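PDB 1Y25: thiol peroxidase from Mycobacterium tuberculosis, which probably reduces hydrogen peroxide and organic hydroperoxides to water and alcohols at the expense of thioredoxin, protecting the cell against oxidative stress. Local coordinates for residues V47-F52 / A131-G136; T62-F67 / E96-V101. The protein carries 1 engineered substitution. All blocks are in the same frame, centred on the assembly; numbering follows the deposited sequence.

How the contacts relate
Contact 1 pairs two strands at the heart of the thioredoxin-like sheet; contact 2 lies nested within the chain loop that contact 1 closes and packs helix 58-74, which follows strand 47-51, against the loop leading into strand 101-105. Their centres are about 14 Å apart, yet they touch directly. Asn50 ND2 lies 3.2 Å from Ser63 OG, a probable hydrogen bond, and Leu48 and Asn50 pack against the ring of Phe67. Phe52 CZ meets Val64 CG2 at 3.6 Å. The side chain of Ser60, the engineered replacement of the predicted peroxidatic cysteine, is near both: about 7 Å from that of Asn50 and about 6 Å from that of Val64.

Contact 1: residues V47-F52 / A131-G136; sequences VLLNIF and AIVVIG
Leu48 and Val134, like Leu49 and Val133, face each other across two antiparallel central strands of the thioredoxin-fold sheet, 47-51 and 131-135, whose axes run at 167°. Six backbone hydrogen bonds join them, two at each of the hydrogen-bonded pairs Val47-Ile135, Leu49-Val133 and Ile51-Ala131. Leu49 N to Val133 O, 2.8 Å, is nearly straight at 169°. Ala131 N instead reaches Ile51 O from above the carbonyl plane. Between the Leu49-Val133 and Ile51-Ala131 pairs, Ile132 CA approaches Leu49 O at 3.2 Å, a CA-H...O contact.

The face carrying Val47, Leu49, Ile51, Ala131, Val133 and Ile135 is a continuous hydrocarbon surface. Val47 and Ile135 stand side by side, with Val47 CG1 against Ile135 CB. Leu49 CG is anti to its carbonyl carbon (chi1 -50°), and its CD1 fits into the hollow between Val133 CB, 3.9 Å away, and the CD1 of Ile135. Farther along, Ile51 fills the low spot over the small Ala131: its CD1 lies 4.1 Å from Ala131 CB and also leans on Val133 CG2. Leu128 and Ala24 pack on this face at Ile51 and Ile135.

On the other face Leu48 CG sits in the notch between two methyls, 4.0 Å from Val134 CG2 and 4.1 Å from Ile132 CG2. Helix 58-74 covers this face on the side of strand 47-51, while Tyr143 of strand 141-146 touches both Ile132 and Val134. Asn50 is the polar member here; its amide group slants across the end of Ile132, where Asn50 OD1 stands 3.4 Å from Ile132 CD1.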
ATOM      1  N   VAL A  47      -7.007  13.449  -0.070  1.00 28.24           N
ATOM      2  CA  VAL A  47      -8.432  13.093  -0.178  1.00 27.14           C
ATOM      3  C   VAL A  47      -8.767  12.029   0.874  1.00 25.84           C
ATOM      4  O   VAL A  47      -7.982  11.145   1.124  1.00 22.95           O
ATOM      5  CB  VAL A  47      -8.815  12.638  -1.622  1.00 27.67           C
ATOM      6  CG1 VAL A  47      -7.900  11.427  -2.137  1.00 30.00           C
ATOM      7  CG2 VAL A  47     -10.306  12.338  -1.695  1.00 27.22           C
ATOM      8  N   LEU A  48      -9.935  12.163   1.487  1.00 24.67           N
ATOM      9  CA  LEU A  48     -10.417  11.225   2.458  1.00 24.37           C
ATOM     10  C   LEU A  48     -11.546  10.415   1.846  1.00 23.79           C
ATOM     11  O   LEU A  48     -12.557  10.979   1.341  1.00 24.00           O
ATOM     12  CB  LEU A  48     -10.864  11.942   3.716  1.00 24.31           C
ATOM     13  CG  LEU A  48     -11.480  11.117   4.861  1.00 22.53           C
ATOM     14  CD1 LEU A  48     -11.311  11.924   6.159  1.00 24.38           C
ATOM     15  CD2 LEU A  48     -12.916  10.774   4.640  1.00 22.96           C
ATOM     16  N   LEU A  49     -11.336   9.094   1.874  1.00 22.88           N
ATOM     17  CA  LEU A  49     -12.295   8.081   1.419  1.00 23.84           C
ATOM     18  C   LEU A  49     -13.013   7.602   2.642  1.00 22.43           C
ATOM     19  O   LEU A  49     -12.396   6.982   3.544  1.00 18.21           O
ATOM     20  CB  LEU A  49     -11.570   6.851   0.777  1.00 24.20           C
ATOM     21  CG  LEU A  49     -10.498   7.103  -0.303  1.00 27.08           C
ATOM     22  CD1 LEU A  49      -9.977   5.764  -0.803  1.00 26.24           C
ATOM     23  CD2 LEU A  49     -10.970   8.073  -1.398  1.00 28.10           C
ATOM     24  N   ASN A  50     -14.283   7.981   2.666  1.00 23.04           N
ATOM     25  CA  ASN A  50     -15.290   7.490   3.590  1.00 24.24           C
ATOM     26  C   ASN A  50     -16.027   6.315   2.948  1.00 23.53           C
ATOM     27  O   ASN A  50     -16.935   6.492   2.195  1.00 24.58           O
ATOM     28  CB  ASN A  50     -16.278   8.642   3.968  1.00 22.43           C
ATOM     29  CG  ASN A  50     -17.282   8.236   5.042  1.00 24.00           C
ATOM     30  OD1 ASN A  50     -16.944   7.472   5.934  1.00 23.88           O
ATOM     31  ND2 ASN A  50     -18.526   8.749   4.962  1.00 21.49           N
ATOM     32  N   ILE A  51     -15.634   5.107   3.331  1.00 25.23           N
ATOM     33  CA  ILE A  51     -16.061   3.864   2.687  1.00 23.20           C
ATOM     34  C   ILE A  51     -17.069   3.175   3.605  1.00 23.47           C
ATOM     35  O   ILE A  51     -16.823   3.028   4.847  1.00 23.04           O
ATOM     36  CB  ILE A  51     -14.841   2.926   2.431  1.00 23.63           C
ATOM     37  CG1 ILE A  51     -13.677   3.633   1.715  1.00 22.55           C
ATOM     38  CG2 ILE A  51     -15.265   1.609   1.734  1.00 23.71           C
ATOM     39  CD1 ILE A  51     -12.302   2.979   1.973  1.00 22.23           C
ATOM     40  N   PHE A  52     -18.222   2.782   3.059  1.00 22.43           N
ATOM     41  CA  PHE A  52     -19.263   2.161   3.916  1.00 21.93           C
ATOM     42  C   PHE A  52     -20.178   1.280   3.115  1.00 21.42           C
ATOM     43  O   PHE A  52     -20.206   1.365   1.876  1.00 21.13           O
ATOM     44  CB  PHE A  52     -20.082   3.222   4.625  1.00 21.93           C
ATOM     45  CG  PHE A  52     -20.519   4.339   3.701  1.00 23.28           C
ATOM     46  CD1 PHE A  52     -19.795   5.519   3.607  1.00 21.27           C
ATOM     47  CD2 PHE A  52     -21.692   4.196   2.912  1.00 24.04           C
ATOM     48  CE1 PHE A  52     -20.198   6.542   2.725  1.00 20.30           C
ATOM     49  CE2 PHE A  52     -22.093   5.227   1.988  1.00 25.09           C
ATOM     50  CZ  PHE A  52     -21.337   6.386   1.903  1.00 23.15           C
ATOM     51  N   ALA A 131     -14.787   1.703   6.472  1.00 24.04           N
ATOM     52  CA  ALA A 131     -13.375   2.018   6.553  1.00 23.51           C
ATOM     53  C   ALA A 131     -13.126   3.492   6.141  1.00 22.48           C
ATOM     54  O   ALA A 131     -13.937   4.089   5.464  1.00 21.61           O
ATOM     55  CB  ALA A 131     -12.566   1.038   5.628  1.00 24.39           C
ATOM     56  N   ILE A 132     -11.952   4.016   6.541  1.00 23.91           N
ATOM     57  CA  ILE A 132     -11.454   5.302   6.157  1.00 23.42           C
ATOM     58  C   ILE A 132     -10.071   5.037   5.584  1.00 23.85           C
ATOM     59  O   ILE A 132      -9.272   4.254   6.177  1.00 22.94           O
ATOM     60  CB  ILE A 132     -11.335   6.343   7.367  1.00 23.05           C
ATOM     61  CG1 ILE A 132     -12.640   6.553   8.105  1.00 24.79           C
ATOM     62  CG2 ILE A 132     -10.819   7.676   6.912  1.00 24.41           C
ATOM     63  CD1 ILE A 132     -13.809   7.022   7.275  1.00 23.11           C
ATOM     64  N   VAL A 133      -9.812   5.691   4.457  1.00 23.29           N
ATOM     65  CA  VAL A 133      -8.480   5.840   3.884  1.00 25.13           C
ATOM     66  C   VAL A 133      -8.252   7.307   3.557  1.00 24.93           C
ATOM     67  O   VAL A 133      -8.996   7.880   2.779  1.00 25.59           O
ATOM     68  CB  VAL A 133      -8.215   4.948   2.554  1.00 25.59           C
ATOM     69  CG1 VAL A 133      -6.813   5.152   2.093  1.00 24.30           C
ATOM     70  CG2 VAL A 133      -8.434   3.417   2.785  1.00 23.85           C
ATOM     71  N   VAL A 134      -7.189   7.893   4.123  1.00 25.42           N
ATOM     72  CA  VAL A 134      -6.670   9.230   3.679  1.00 24.84           C
ATOM     73  C   VAL A 134      -5.454   9.078   2.783  1.00 25.94           C
ATOM     74  O   VAL A 134      -4.508   8.375   3.154  1.00 27.36           O
ATOM     75  CB  VAL A 134      -6.381  10.174   4.838  1.00 23.61           C
ATOM     76  CG1 VAL A 134      -5.742  11.504   4.376  1.00 24.86           C
ATOM     77  CG2 VAL A 134      -7.653  10.411   5.657  1.00 21.91           C
ATOM     78  N   ILE A 135      -5.581   9.574   1.534  1.00 24.50           N
ATOM     79  CA  ILE A 135      -4.497   9.622   0.554  1.00 24.28           C
ATOM     80  C   ILE A 135      -3.900  11.044   0.591  1.00 23.63           C
ATOM     81  O   ILE A 135      -4.623  11.991   0.445  1.00 22.74           O
ATOM     82  CB  ILE A 135      -5.025   9.293  -0.884  1.00 24.95           C
ATOM     83  CG1 ILE A 135      -5.841   7.975  -0.853  1.00 22.00           C
ATOM     84  CG2 ILE A 135      -3.860   9.362  -1.937  1.00 23.24           C
ATOM     85  CD1 ILE A 135      -6.642   7.724  -2.097  1.00 23.73           C
ATOM     86  N   GLY A 136      -2.614  11.160   0.862  1.00 22.67           N
ATOM     87  CA  GLY A 136      -1.937  12.446   0.812  1.00 24.66           C
ATOM     88  C   GLY A 136      -1.812  13.025  -0.601  1.00 24.71           C
ATOM     89  O   GLY A 136      -2.116  12.385  -1.564  1.00 23.85           O
TER

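Contact 2: residues T62-F67 / E96-V101; sequences TSVRTF and EGTENV
Arg65 and Glu96 form the polar part of this contact, a salt bridge between helix 58-74 and the end of helix 86-96. Arg65 NE lies 2.7 Å from Glu96 OE1 in a fairly straight bond (160°), and NH2 adds a weak second one to the same oxygen at 3.3 Å. The carboxylate stands at the NE-NH2 edge of the guanidinium, whose plane is turned 43° from its own; although OE1 lies close to the guanidinium plane, NE meets it from above the carboxylate plane. This is therefore a one-oxygen bridge and not a flat, paired one. The two chains reach each other differently: Arg65 is extended from CG to NE, whereas Glu96 bends at chi2 (-95°) and brings its carboxylate round.

The apolar part lies deeper. Val64 and Val101 cross at about a right angle, Val64 CG1 to Val101 CG2 at 4.0 Å. The other branch of Val101, CG1, approaches Phe67 CB at 4.4 Å, so its two branches divide between Val64 and Phe67. Between the two parts, Thr98 CG2 comes 4.2 Å from Arg65 CA.

The chain turns between Glu96 and Val101: Gly97 has positive phi after helix 86-96, and Thr98 centres an inverse gamma turn. Asp68 OD1 accepts a hydrogen bond from Asn100 N and a weak one from Val101 N.

Helix 58-74 carries Ser60, at the position of the predicted peroxidatic cysteine, and helix 86-96 carries Cys93, its predicted disulfide partner, unbonded here; the contact thus joins what are probably the two redox helices of an atypical 2-Cys peroxiredoxin. Val64 and Val101 both rest on Cys80 of strand 78-82, while Phe67 reaches toward strand 47-51 and meets Tyr156 of helix 156-163 edge-to-face.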
ATOM      1  N   THR A  62     -25.162   8.632   8.874  1.00 21.71           N
ATOM      2  CA  THR A  62     -24.613   9.486   9.866  1.00 22.16           C
ATOM      3  C   THR A  62     -23.192   9.925   9.619  1.00 21.43           C
ATOM      4  O   THR A  62     -22.916  11.072   9.797  1.00 20.87           O
ATOM      5  CB  THR A  62     -24.787   8.939  11.239  1.00 23.51           C
ATOM      6  OG1 THR A  62     -26.186   8.896  11.493  1.00 24.05           O
ATOM      7  CG2 THR A  62     -24.098   9.841  12.288  1.00 23.12           C
ATOM      8  N   SER A  63     -22.350   9.035   9.119  1.00 22.51           N
ATOM      9  CA  SER A  63     -20.995   9.359   8.761  1.00 22.27           C
ATOM     10  C   SER A  63     -20.923  10.390   7.625  1.00 22.37           C
ATOM     11  O   SER A  63     -20.120  11.276   7.669  1.00 23.53           O
ATOM     12  CB  SER A  63     -20.158   8.100   8.449  1.00 21.30           C
ATOM     13  OG  SER A  63     -20.498   7.515   7.225  1.00 21.13           O
ATOM     14  N   VAL A  64     -21.790  10.267   6.642  1.00 23.12           N
ATOM     15  CA  VAL A  64     -21.878  11.208   5.534  1.00 23.13           C
ATOM     16  C   VAL A  64     -22.263  12.593   6.002  1.00 23.88           C
ATOM     17  O   VAL A  64     -21.605  13.553   5.650  1.00 23.16           O
ATOM     18  CB  VAL A  64     -22.849  10.729   4.465  1.00 23.01           C
ATOM     19  CG1 VAL A  64     -23.070  11.814   3.422  1.00 26.00           C
ATOM     20  CG2 VAL A  64     -22.371   9.327   3.800  1.00 22.85           C
ATOM     21  N   ARG A  65     -23.322  12.681   6.829  1.00 23.72           N
ATOM     22  CA  ARG A  65     -23.735  13.945   7.401  1.00 22.81           C
ATOM     23  C   ARG A  65     -22.593  14.569   8.243  1.00 22.42           C
ATOM     24  O   ARG A  65     -22.390  15.787   8.218  1.00 21.21           O
ATOM     25  CB  ARG A  65     -24.973  13.769   8.257  1.00 22.66           C
ATOM     26  CG  ARG A  65     -26.125  13.169   7.509  1.00 20.86           C
ATOM     27  CD  ARG A  65     -27.311  13.181   8.372  1.00 24.12           C
ATOM     28  NE  ARG A  65     -28.342  12.396   7.765  1.00 25.89           N
ATOM     29  CZ  ARG A  65     -28.779  11.203   8.169  1.00 22.30           C
ATOM     30  NH1 ARG A  65     -28.327  10.613   9.269  1.00 20.30           N
ATOM     31  NH2 ARG A  65     -29.748  10.641   7.465  1.00 17.49           N
ATOM     32  N   THR A  66     -21.886  13.761   9.017  1.00 22.13           N
ATOM     33  CA  THR A  66     -20.847  14.289   9.920  1.00 22.63           C
ATOM     34  C   THR A  66     -19.630  14.777   9.128  1.00 22.91           C
ATOM     35  O   THR A  66     -19.066  15.823   9.433  1.00 23.93           O
ATOM     36  CB  THR A  66     -20.432  13.213  10.933  1.00 23.50           C
ATOM     37  OG1 THR A  66     -21.586  12.795  11.702  1.00 24.62           O
ATOM     38  CG2 THR A  66     -19.307  13.702  11.849  1.00 21.38           C
ATOM     39  N   PHE A  67     -19.170  14.000   8.149  1.00 23.40           N
ATOM     40  CA  PHE A  67     -18.090  14.496   7.247  1.00 23.94           C
ATOM     41  C   PHE A  67     -18.472  15.742   6.427  1.00 25.23           C
ATOM     42  O   PHE A  67     -17.675  16.651   6.271  1.00 24.21           O
ATOM     43  CB  PHE A  67     -17.573  13.386   6.365  1.00 24.47           C
ATOM     44  CG  PHE A  67     -16.589  12.445   7.069  1.00 24.32           C
ATOM     45  CD1 PHE A  67     -15.376  12.919   7.601  1.00 25.94           C
ATOM     46  CD2 PHE A  67     -16.849  11.089   7.143  1.00 29.65           C
ATOM     47  CE1 PHE A  67     -14.456  12.036   8.224  1.00 24.38           C
ATOM     48  CE2 PHE A  67     -15.950  10.193   7.746  1.00 21.49           C
ATOM     49  CZ  PHE A  67     -14.774  10.662   8.275  1.00 25.90           C
ATOM     50  N   GLU A  96     -30.820  15.380   1.682  1.00 22.75           N
ATOM     51  CA  GLU A  96     -30.176  15.887   2.946  1.00 24.18           C
ATOM     52  C   GLU A  96     -29.449  17.260   2.851  1.00 24.79           C
ATOM     53  O   GLU A  96     -29.169  17.926   3.860  1.00 25.27           O
ATOM     54  CB  GLU A  96     -29.266  14.778   3.535  1.00 25.19           C
ATOM     55  CG  GLU A  96     -29.926  13.389   3.595  1.00 26.22           C
ATOM     56  CD  GLU A  96     -30.560  13.085   4.969  1.00 31.19           C
ATOM     57  OE1 GLU A  96     -29.966  13.539   5.956  1.00 27.12           O
ATOM     58  OE2 GLU A  96     -31.628  12.377   5.040  1.00 32.14           O
ATOM     59  N   GLY A  97     -29.202  17.728   1.634  1.00 26.12           N
ATOM     60  CA  GLY A  97     -28.530  18.971   1.400  1.00 27.60           C
ATOM     61  C   GLY A  97     -27.044  18.863   1.754  1.00 29.28           C
ATOM     62  O   GLY A  97     -26.451  19.866   2.074  1.00 28.38           O
ATOM     63  N   THR A  98     -26.483  17.661   1.640  1.00 30.57           N
ATOM     64  CA  THR A  98     -25.081  17.385   1.878  1.00 33.57           C
ATOM     65  C   THR A  98     -24.345  17.568   0.585  1.00 35.09           C
ATOM     66  O   THR A  98     -24.055  16.584  -0.104  1.00 32.24           O
ATOM     67  CB  THR A  98     -24.776  15.920   2.428  1.00 32.63           C
ATOM     68  OG1 THR A  98     -25.438  14.959   1.642  1.00 36.52           O
ATOM     69  CG2 THR A  98     -25.322  15.701   3.897  1.00 34.28           C
ATOM     70  N   GLU A  99     -24.041  18.849   0.322  1.00 36.18           N
ATOM     71  CA  GLU A  99     -23.370  19.318  -0.914  1.00 39.03           C
ATOM     72  C   GLU A  99     -21.805  19.354  -0.947  1.00 39.57           C
ATOM     73  O   GLU A  99     -21.211  19.633  -2.038  1.00 40.51           O
ATOM     74  CB  GLU A  99     -23.786  20.769  -1.179  1.00 40.29           C
ATOM     75  CG  GLU A  99     -25.090  20.971  -1.996  1.00 43.69           C
ATOM     76  CD  GLU A  99     -25.207  22.436  -2.427  1.00 44.52           C
ATOM     77  OE1 GLU A  99     -24.256  23.202  -2.070  1.00 50.71           O
ATOM     78  OE2 GLU A  99     -26.226  22.826  -3.076  1.00 50.94           O
ATOM     79  N   ASN A 100     -21.167  19.168   0.223  1.00 38.34           N
ATOM     80  CA  ASN A 100     -19.722  19.184   0.371  1.00 37.02           C
ATOM     81  C   ASN A 100     -18.999  17.853   0.198  1.00 36.06           C
ATOM     82  O   ASN A 100     -17.814  17.839  -0.015  1.00 38.07           O
ATOM     83  CB  ASN A 100     -19.376  19.794   1.703  1.00 38.23           C
ATOM     84  CG  ASN A 100     -19.937  21.218   1.809  1.00 41.04           C
ATOM     85  OD1 ASN A 100     -19.187  22.130   2.025  1.00 44.78           O
ATOM     86  ND2 ASN A 100     -21.245  21.398   1.548  1.00 40.05           N
ATOM     87  N   VAL A 101     -19.706  16.750   0.300  1.00 32.66           N
ATOM     88  CA  VAL A 101     -19.138  15.447   0.016  1.00 31.49           C
ATOM     89  C   VAL A 101     -19.373  15.160  -1.449  1.00 30.48           C
ATOM     90  O   VAL A 101     -20.235  15.770  -2.086  1.00 32.00           O
ATOM     91  CB  VAL A 101     -19.724  14.344   0.927  1.00 30.56           C
ATOM     92  CG1 VAL A 101     -19.207  14.543   2.394  1.00 28.74           C
ATOM     93  CG2 VAL A 101     -21.303  14.311   0.823  1.00 29.11           C
TER